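Local coordinates for protein putative cytochrome P450 154A1 (PDB 1ODO) that is a putative bacterial cytochrome P450, a haem-containing protein that holds 4-phenylimidazole in a pocket beside its haem, at residues A[262-267]-A[333-338]. Residues are numbered along the deposited sequence; the frame is centred on the assembly and turned at random.
Sequences PDQLAL and DTFDAT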
loop_
_atom_site.group_PDB
_atom_site.type_symbol
_atom_site.label_atom_id
_atom_site.label_comp_id
_atom_site.label_asym_id
_atom_site.label_seq_id
_atom_site.Cartn_x
_atom_site.Cartn_y
_atom_site.Cartn_z
ATOM N N PRO A 262 -4.597 -13.342 21.092
ATOM C CA PRO A 262 -5.332 -12.723 22.201
ATOM C C PRO A 262 -4.487 -11.951 23.211
ATOM O O PRO A 262 -4.962 -10.985 23.807
ATOM C CB PRO A 262 -6.067 -13.908 22.832
ATOM C CG PRO A 262 -5.180 -15.071 22.512
ATOM C CD PRO A 262 -4.818 -14.797 21.073
ATOM N N ASP A 263 -3.244 -12.371 23.410
ATOM C CA ASP A 263 -2.370 -11.688 24.358
ATOM C C ASP A 263 -2.160 -10.236 23.951
ATOM O O ASP A 263 -2.040 -9.353 24.797
ATOM C CB ASP A 263 -1.008 -12.382 24.438
ATOM C CG ASP A 263 -1.044 -13.650 25.268
ATOM O OD1 ASP A 263 0.014 -14.308 25.380
ATOM O OD2 ASP A 263 -2.120 -13.989 25.811
ATOM N N GLN A 264 -2.112 -9.991 22.648
ATOM C CA GLN A 264 -1.909 -8.636 22.157
ATOM C C GLN A 264 -3.125 -7.754 22.432
ATOM O O GLN A 264 -2.982 -6.581 22.772
ATOM C CB GLN A 264 -1.580 -8.665 20.661
ATOM C CG GLN A 264 -0.312 -9.460 20.334
ATOM C CD GLN A 264 0.924 -8.905 21.022
ATOM O OE1 GLN A 264 1.346 -7.783 20.750
ATOM N NE2 GLN A 264 1.506 -9.692 21.927
ATOM N N LEU A 265 -4.321 -8.315 22.287
ATOM C CA LEU A 265 -5.537 -7.544 22.538
ATOM C C LEU A 265 -5.591 -7.228 24.033
ATOM O O LEU A 265 -5.970 -6.128 24.434
ATOM C CB LEU A 265 -6.773 -8.345 22.127
ATOM C CG LEU A 265 -8.132 -7.671 22.345
ATOM C CD1 LEU A 265 -8.159 -6.303 21.689
ATOM C CD2 LEU A 265 -9.227 -8.564 21.779
ATOM N N ALA A 266 -5.197 -8.200 24.852
ATOM C CA ALA A 266 -5.194 -8.027 26.300
ATOM C C ALA A 266 -4.239 -6.897 26.685
ATOM O O ALA A 266 -4.511 -6.132 27.607
ATOM C CB ALA A 266 -4.777 -9.331 26.986
ATOM N N LEU A 267 -3.117 -6.787 25.977
ATOM C CA LEU A 267 -2.149 -5.731 26.274
ATOM C C LEU A 267 -2.808 -4.377 26.057
ATOM O O LEU A 267 -2.548 -3.416 26.789
ATOM C CB LEU A 267 -0.916 -5.853 25.375
ATOM C CG LEU A 267 0.033 -7.013 25.681
ATOM C CD1 LEU A 267 1.094 -7.101 24.595
ATOM C CD2 LEU A 267 0.672 -6.809 27.051
ATOM N N ASP A 333 10.201 -12.360 13.667
ATOM C CA ASP A 333 9.004 -13.011 13.142
ATOM C C ASP A 333 7.854 -13.125 14.135
ATOM O O ASP A 333 6.806 -13.673 13.810
ATOM C CB ASP A 333 9.347 -14.396 12.583
ATOM C CG ASP A 333 10.290 -14.323 11.391
ATOM O OD1 ASP A 333 10.110 -13.427 10.543
ATOM O OD2 ASP A 333 11.204 -15.168 11.297
ATOM N N THR A 334 8.046 -12.602 15.338
ATOM C CA THR A 334 7.000 -12.659 16.355
ATOM C C THR A 334 6.333 -11.295 16.461
ATOM O O THR A 334 7.013 -10.269 16.475
ATOM C CB THR A 334 7.573 -13.019 17.745
ATOM O OG1 THR A 334 8.215 -14.296 17.690
ATOM C CG2 THR A 334 6.453 -13.073 18.783
ATOM N N PHE A 335 5.004 -11.282 16.522
ATOM C CA PHE A 335 4.270 -10.024 16.635
ATOM C C PHE A 335 4.325 -9.646 18.113
ATOM O O PHE A 335 3.924 -10.428 18.972
ATOM C CB PHE A 335 2.811 -10.203 16.197
ATOM C CG PHE A 335 2.018 -8.920 16.180
ATOM C CD1 PHE A 335 1.729 -8.281 14.977
ATOM C CD2 PHE A 335 1.565 -8.350 17.369
ATOM C CE1 PHE A 335 0.998 -7.090 14.953
ATOM C CE2 PHE A 335 0.832 -7.156 17.361
ATOM C CZ PHE A 335 0.548 -6.527 16.151
ATOM N N ASP A 336 4.836 -8.455 18.401
ATOM C CA ASP A 336 4.950 -7.971 19.772
ATOM C C ASP A 336 4.737 -6.461 19.784
ATOM O O ASP A 336 5.631 -5.699 19.436
ATOM C CB ASP A 336 6.338 -8.335 20.324
ATOM C CG ASP A 336 6.620 -7.720 21.688
ATOM O OD1 ASP A 336 5.672 -7.278 22.371
ATOM O OD2 ASP A 336 7.802 -7.691 22.084
ATOM N N ALA A 337 3.542 -6.032 20.186
ATOM C CA ALA A 337 3.219 -4.607 20.236
ATOM C C ALA A 337 3.935 -3.830 21.344
ATOM O O ALA A 337 3.840 -2.603 21.400
ATOM C CB ALA A 337 1.699 -4.421 20.358
ATOM N N THR A 338 4.652 -4.533 22.220
ATOM C CA THR A 338 5.368 -3.866 23.304
ATOM C C THR A 338 6.787 -3.455 22.896
ATOM O O THR A 338 7.484 -2.802 23.667
ATOM C CB THR A 338 5.485 -4.763 24.563
ATOM O OG1 THR A 338 6.450 -5.797 24.331
ATOM C CG2 THR A 338 4.142 -5.395 24.906
HETATM O O HOH W 1 4.026 -9.174 23.298
#
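The side-chain amide of Q264 reaches from the helix to the extended loop and accepts a hydrogen bond from the backbone N of A337 on OE1, 2.9 Å away. The bond is nearly straight (169° at the hydrogen), and the donor lies 20° off the carbonyl plane. Glutamine suits the place because its other amide atom is a donor: NE2 gives a hydrogen bond to a water 2.9 Å away, which in turn donates to OD1 of D336. Both ends of the amide are thus engaged, which should fix its rotation in a buried setting. A bend in the chain at chi2 carries the amide round to the loop.

Within the loop, D336 holds the turn beside this bond. Its OD1 accepts from the backbone N of T338, closing an Asx turn, and from OG1 of T338 at 2.6 Å through its syn lone pair. Aspartate suits the place because its short side chain lets OD1 reach the backbone N two residues on, while E281 of helix 275-285 takes the backbone N of D336.

In the P450 fold, the contact ties helix 262-270 to the long loop preceding helix 357-374, with the side chain of F335 about 12 Å from the haem.

Van der Waals contacts surround these bonds. OE1 of Q264 lies at the edge of the F335 ring, near its plane, 3.4 Å from CD2, with the amide plane 77° from the ring; the ring's aromatic bulk also packs against E281 and T282. The methyl of A337 lies against OE1 as well, and so small a side chain is consistent with that close approach. Farther along, the contact is apolar: CD1 of L267 meets CG2 of T338 at 3.5 Å, and both side chains touch V273. Threonine serves twice here, its hydroxyl facing D336 and its methyl the leucine.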